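Probable amidase (Thermus thermophilus, PDB 2DC0) is a probable amidase, a two-chain assembly whose subunits have the amidase-family alpha/beta fold built round a large mixed beta-sheet. Local coordinates at residues Leu384-Leu398 with Leu410-Leu423. Residues are numbered along the deposited sequence; the frame is centred on the assembly and turned at random.
Sequences LTLPFSLLGVPTLAL and LQVVGAYGEDGKVL
Thr395-Leu398 and Leu410-Val413 run antiparallel as neighbouring arms of a beta hairpin, with Leu396 facing Val412 and Leu398 facing Leu410 in hydrogen-bonded pairs. Val412 N reaches Leu396 O at 2.9 Å, in the carbonyl plane, and Gly414 N extends the pairing to Pro394 O at 3.0 Å, meeting the carbonyl almost head-on. On the sheet face that carries Thr395 and Val413, the short helix 386-390 closes over the strands through Phe388. Its ring is sandwiched: Val413 CG2 sits over the centre of one face, 3.8 Å from the centroid in a CH-pi contact, and Pro387 CB lies over the other. With chi1 at -175°, Val413 puts CG1 opposite its own backbone N, where it touches Phe388 CD1 at 3.5 Å and also meets Val393 CG2, and leaves CG2 for the ring centre. Thr395 CG2 lies beside Val413 CG2, while Thr395 OG1 turns back to donate to Val393 O from above the carbonyl plane. On the other face, Leu396 CB packs against Val422 CG1 at 3.7 Å, bringing in helix 419-430. Pro394 wedges into the bend before that helix, its CD 3.1 Å from Ala415 O and its CB against the Asp419 carboxylate, whose OD2 forms a salt bridge with Arg190 and a hydrogen bond with Ser187. The Tyr416 ring lies against the Schellman motif that ends helix 386-390 at Gly392: Gly392 O stands over one face toward the rim, and Leu391 O is at the ring's edge, 3.4 Å from Tyr416 CE1. Strand 182-185 flanks the hairpin beside Thr395 and Ala397, and strand 350-354 beside Gln411 and Val413. Helix 173-179 packs against Phe388 and Ala397, and Arg338 of the second subunit packs against Tyr416.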
loop_
_atom_site.group_PDB
_atom_site.type_symbol
_atom_site.label_atom_id
_atom_site.label_comp_id
_atom_site.label_asym_id
_atom_site.label_seq_id
_atom_site.Cartn_x
_atom_site.Cartn_y
_atom_site.Cartn_z
ATOM N N LEU A 384 11.985 11.381 9.569
ATOM C CA LEU A 384 12.887 10.425 8.932
ATOM C C LEU A 384 12.387 8.981 8.963
ATOM O O LEU A 384 12.679 8.190 8.066
ATOM C CB LEU A 384 14.264 10.483 9.596
ATOM C CG LEU A 384 14.980 11.829 9.481
ATOM C CD1 LEU A 384 16.292 11.773 10.238
ATOM C CD2 LEU A 384 15.204 12.170 8.018
ATOM N N THR A 385 11.627 8.638 9.991
ATOM C CA THR A 385 11.138 7.275 10.133
ATOM C C THR A 385 9.700 6.997 9.707
ATOM O O THR A 385 9.410 5.942 9.139
ATOM C CB THR A 385 11.295 6.812 11.589
ATOM O OG1 THR A 385 10.739 7.801 12.467
ATOM C CG2 THR A 385 12.771 6.621 11.928
ATOM N N LEU A 386 8.800 7.938 9.958
ATOM C CA LEU A 386 7.391 7.714 9.655
ATOM C C LEU A 386 6.965 7.233 8.260
ATOM O O LEU A 386 5.992 6.495 8.138
ATOM C CB LEU A 386 6.582 8.966 10.049
ATOM C CG LEU A 386 6.733 10.285 9.272
ATOM C CD1 LEU A 386 5.951 10.200 7.973
ATOM C CD2 LEU A 386 6.184 11.442 10.131
ATOM N N PRO A 387 7.686 7.618 7.194
ATOM C CA PRO A 387 7.263 7.161 5.863
ATOM C C PRO A 387 7.220 5.646 5.691
ATOM O O PRO A 387 6.298 5.104 5.085
ATOM C CB PRO A 387 8.301 7.793 4.929
ATOM C CG PRO A 387 8.765 9.007 5.690
ATOM C CD PRO A 387 8.887 8.466 7.093
ATOM N N PHE A 388 8.216 4.967 6.244
ATOM C CA PHE A 388 8.331 3.525 6.096
ATOM C C PHE A 388 7.351 2.703 6.930
ATOM O O PHE A 388 6.976 1.596 6.535
ATOM C CB PHE A 388 9.794 3.166 6.346
ATOM C CG PHE A 388 10.734 4.116 5.660
ATOM C CD1 PHE A 388 10.750 4.201 4.267
ATOM C CD2 PHE A 388 11.491 5.024 6.394
ATOM C CE1 PHE A 388 11.495 5.180 3.615
ATOM C CE2 PHE A 388 12.241 6.013 5.753
ATOM C CZ PHE A 388 12.242 6.093 4.360
ATOM N N SER A 389 6.926 3.245 8.066
ATOM C CA SER A 389 5.947 2.563 8.896
ATOM C C SER A 389 4.578 2.912 8.302
ATOM O O SER A 389 3.686 2.065 8.222
ATOM C CB SER A 389 6.041 3.033 10.352
ATOM O OG SER A 389 6.122 4.443 10.430
ATOM N N LEU A 390 4.425 4.160 7.868
ATOM C CA LEU A 390 3.178 4.611 7.256
ATOM C C LEU A 390 2.816 3.700 6.085
ATOM O O LEU A 390 1.658 3.315 5.925
ATOM C CB LEU A 390 3.314 6.050 6.733
ATOM C CG LEU A 390 2.085 6.601 5.985
ATOM C CD1 LEU A 390 0.921 6.784 6.955
ATOM C CD2 LEU A 390 2.435 7.928 5.322
ATOM N N LEU A 391 3.818 3.353 5.280
ATOM C CA LEU A 391 3.613 2.514 4.101
ATOM C C LEU A 391 3.853 1.014 4.314
ATOM O O LEU A 391 3.713 0.227 3.382
ATOM C CB LEU A 391 4.470 3.042 2.941
ATOM C CG LEU A 391 4.091 4.472 2.511
ATOM C CD1 LEU A 391 5.042 4.989 1.428
ATOM C CD2 LEU A 391 2.654 4.461 1.983
ATOM N N GLY A 392 4.220 0.631 5.536
ATOM C CA GLY A 392 4.405 -0.776 5.874
ATOM C C GLY A 392 5.593 -1.592 5.388
ATOM O O GLY A 392 5.570 -2.822 5.505
ATOM N N VAL A 393 6.635 -0.944 4.872
ATOM C CA VAL A 393 7.793 -1.676 4.364
ATOM C C VAL A 393 8.807 -2.028 5.452
ATOM O O VAL A 393 8.974 -1.292 6.423
ATOM C CB VAL A 393 8.500 -0.883 3.243
ATOM C CG1 VAL A 393 7.541 -0.699 2.073
ATOM C CG2 VAL A 393 8.965 0.467 3.755
ATOM N N PRO A 394 9.495 -3.175 5.306
ATOM C CA PRO A 394 10.490 -3.614 6.291
ATOM C C PRO A 394 11.637 -2.626 6.427
ATOM O O PRO A 394 12.267 -2.259 5.438
ATOM C CB PRO A 394 10.935 -4.974 5.753
ATOM C CG PRO A 394 10.779 -4.813 4.260
ATOM C CD PRO A 394 9.456 -4.091 4.150
ATOM N N THR A 395 11.903 -2.198 7.656
ATOM C CA THR A 395 12.961 -1.230 7.907
ATOM C C THR A 395 13.782 -1.585 9.142
ATOM O O THR A 395 13.243 -1.792 10.228
ATOM C CB THR A 395 12.374 0.177 8.085
ATOM O OG1 THR A 395 11.468 0.449 7.005
ATOM C CG2 THR A 395 13.485 1.215 8.085
ATOM N N LEU A 396 15.094 -1.654 8.957
ATOM C CA LEU A 396 16.011 -1.982 10.036
ATOM C C LEU A 396 16.745 -0.743 10.531
ATOM O O LEU A 396 17.094 0.132 9.737
ATOM C CB LEU A 396 17.048 -2.993 9.535
ATOM C CG LEU A 396 18.153 -3.391 10.509
ATOM C CD1 LEU A 396 17.545 -4.251 11.622
ATOM C CD2 LEU A 396 19.239 -4.175 9.778
ATOM N N ALA A 397 16.961 -0.660 11.841
ATOM C CA ALA A 397 17.731 0.441 12.410
ATOM C C ALA A 397 18.912 -0.217 13.122
ATOM O O ALA A 397 18.720 -1.118 13.934
ATOM C CB ALA A 397 16.888 1.250 13.414
ATOM N N LEU A 398 20.126 0.199 12.779
ATOM C CA LEU A 398 21.331 -0.325 13.418
ATOM C C LEU A 398 22.344 0.799 13.598
ATOM O O LEU A 398 22.380 1.745 12.808
ATOM C CB LEU A 398 21.959 -1.465 12.593
ATOM C CG LEU A 398 22.038 -1.427 11.056
ATOM C CD1 LEU A 398 22.286 -0.041 10.533
ATOM C CD2 LEU A 398 23.155 -2.387 10.629
ATOM N N LEU A 410 21.292 4.002 11.748
ATOM C CA LEU A 410 21.110 4.010 10.299
ATOM C C LEU A 410 19.895 3.178 9.919
ATOM O O LEU A 410 19.654 2.115 10.496
ATOM C CB LEU A 410 22.342 3.419 9.603
ATOM C CG LEU A 410 22.297 3.304 8.076
ATOM C CD1 LEU A 410 22.426 4.701 7.452
ATOM C CD2 LEU A 410 23.448 2.418 7.585
ATOM N N GLN A 411 19.129 3.662 8.950
ATOM C CA GLN A 411 17.959 2.934 8.482
ATOM C C GLN A 411 18.262 2.231 7.170
ATOM O O GLN A 411 18.881 2.807 6.281
ATOM C CB GLN A 411 16.777 3.876 8.252
ATOM C CG GLN A 411 16.081 4.360 9.503
ATOM C CD GLN A 411 14.828 5.151 9.169
ATOM O OE1 GLN A 411 14.906 6.296 8.727
ATOM N NE2 GLN A 411 13.669 4.533 9.356
ATOM N N VAL A 412 17.830 0.977 7.077
ATOM C CA VAL A 412 17.981 0.171 5.877
ATOM C C VAL A 412 16.534 -0.141 5.507
ATOM O O VAL A 412 15.853 -0.860 6.233
ATOM C CB VAL A 412 18.737 -1.150 6.159
ATOM C CG1 VAL A 412 18.901 -1.938 4.857
ATOM C CG2 VAL A 412 20.114 -0.852 6.777
ATOM N N VAL A 413 16.071 0.420 4.392
ATOM C CA VAL A 413 14.689 0.260 3.936
ATOM C C VAL A 413 14.541 -0.650 2.722
ATOM O O VAL A 413 15.169 -0.415 1.692
ATOM C CB VAL A 413 14.089 1.637 3.560
ATOM C CG1 VAL A 413 12.616 1.495 3.207
ATOM C CG2 VAL A 413 14.286 2.624 4.709
ATOM N N GLY A 414 13.694 -1.672 2.827
ATOM C CA GLY A 414 13.495 -2.585 1.707
ATOM C C GLY A 414 12.079 -2.554 1.156
ATOM O O GLY A 414 11.211 -1.865 1.696
ATOM N N ALA A 415 11.847 -3.295 0.076
ATOM C CA ALA A 415 10.530 -3.369 -0.542
ATOM C C ALA A 415 9.602 -4.169 0.361
ATOM O O ALA A 415 10.055 -4.957 1.186
ATOM C CB ALA A 415 10.624 -4.043 -1.921
ATOM N N TYR A 416 8.302 -3.961 0.183
ATOM C CA TYR A 416 7.283 -4.640 0.966
ATOM C C TYR A 416 7.514 -6.153 0.894
ATOM O O TYR A 416 7.717 -6.705 -0.187
ATOM C CB TYR A 416 5.903 -4.278 0.405
ATOM C CG TYR A 416 4.784 -4.291 1.422
ATOM C CD1 TYR A 416 4.218 -3.105 1.890
ATOM C CD2 TYR A 416 4.287 -5.491 1.914
ATOM C CE1 TYR A 416 3.177 -3.120 2.826
ATOM C CE2 TYR A 416 3.253 -5.518 2.846
ATOM C CZ TYR A 416 2.705 -4.331 3.295
ATOM O OH TYR A 416 1.686 -4.376 4.210
ATOM N N GLY A 417 7.509 -6.811 2.051
ATOM C CA GLY A 417 7.711 -8.251 2.096
ATOM C C GLY A 417 9.153 -8.722 1.987
ATOM O O GLY A 417 9.418 -9.914 2.116
ATOM N N GLU A 418 10.096 -7.813 1.769
ATOM C CA GLU A 418 11.487 -8.237 1.648
ATOM C C GLU A 418 12.294 -8.141 2.937
ATOM O O GLU A 418 13.432 -7.668 2.941
ATOM C CB GLU A 418 12.173 -7.463 0.514
ATOM C CG GLU A 418 11.549 -7.751 -0.854
ATOM C CD GLU A 418 11.255 -9.241 -1.068
ATOM O OE1 GLU A 418 12.192 -10.065 -0.965
ATOM O OE2 GLU A 418 10.079 -9.592 -1.333
ATOM N N ASP A 419 11.696 -8.618 4.025
ATOM C CA ASP A 419 12.318 -8.601 5.341
ATOM C C ASP A 419 13.654 -9.334 5.352
ATOM O O ASP A 419 14.608 -8.878 5.982
ATOM C CB ASP A 419 11.391 -9.251 6.366
ATOM C CG ASP A 419 10.023 -8.615 6.402
ATOM O OD1 ASP A 419 9.607 -8.209 7.510
ATOM O OD2 ASP A 419 9.366 -8.524 5.332
ATOM N N GLY A 420 13.711 -10.471 4.665
ATOM C CA GLY A 420 14.934 -11.252 4.615
ATOM C C GLY A 420 16.067 -10.497 3.954
ATOM O O GLY A 420 17.207 -10.548 4.411
ATOM N N LYS A 421 15.753 -9.792 2.873
ATOM C CA LYS A 421 16.758 -9.023 2.149
ATOM C C LYS A 421 17.276 -7.879 3.012
ATOM O O LYS A 421 18.473 -7.587 3.024
ATOM C CB LYS A 421 16.161 -8.472 0.848
ATOM C CG LYS A 421 17.163 -7.802 -0.085
ATOM C CD LYS A 421 16.478 -7.378 -1.382
ATOM C CE LYS A 421 17.466 -6.796 -2.384
ATOM N NZ LYS A 421 18.494 -7.799 -2.775
ATOM N N VAL A 422 16.369 -7.226 3.730
ATOM C CA VAL A 422 16.752 -6.127 4.602
ATOM C C VAL A 422 17.683 -6.624 5.700
ATOM O O VAL A 422 18.728 -6.022 5.972
ATOM C CB VAL A 422 15.512 -5.470 5.239
ATOM C CG1 VAL A 422 15.938 -4.446 6.289
ATOM C CG2 VAL A 422 14.684 -4.796 4.155
ATOM N N LEU A 423 17.308 -7.735 6.324
ATOM C CA LEU A 423 18.109 -8.307 7.396
ATOM C C LEU A 423 19.477 -8.763 6.890
ATOM O O LEU A 423 20.482 -8.617 7.586
ATOM C CB LEU A 423 17.346 -9.469 8.041
ATOM C CG LEU A 423 16.141 -8.971 8.855
ATOM C CD1 LEU A 423 15.197 -10.124 9.201
ATOM C CD2 LEU A 423 16.647 -8.289 10.119
#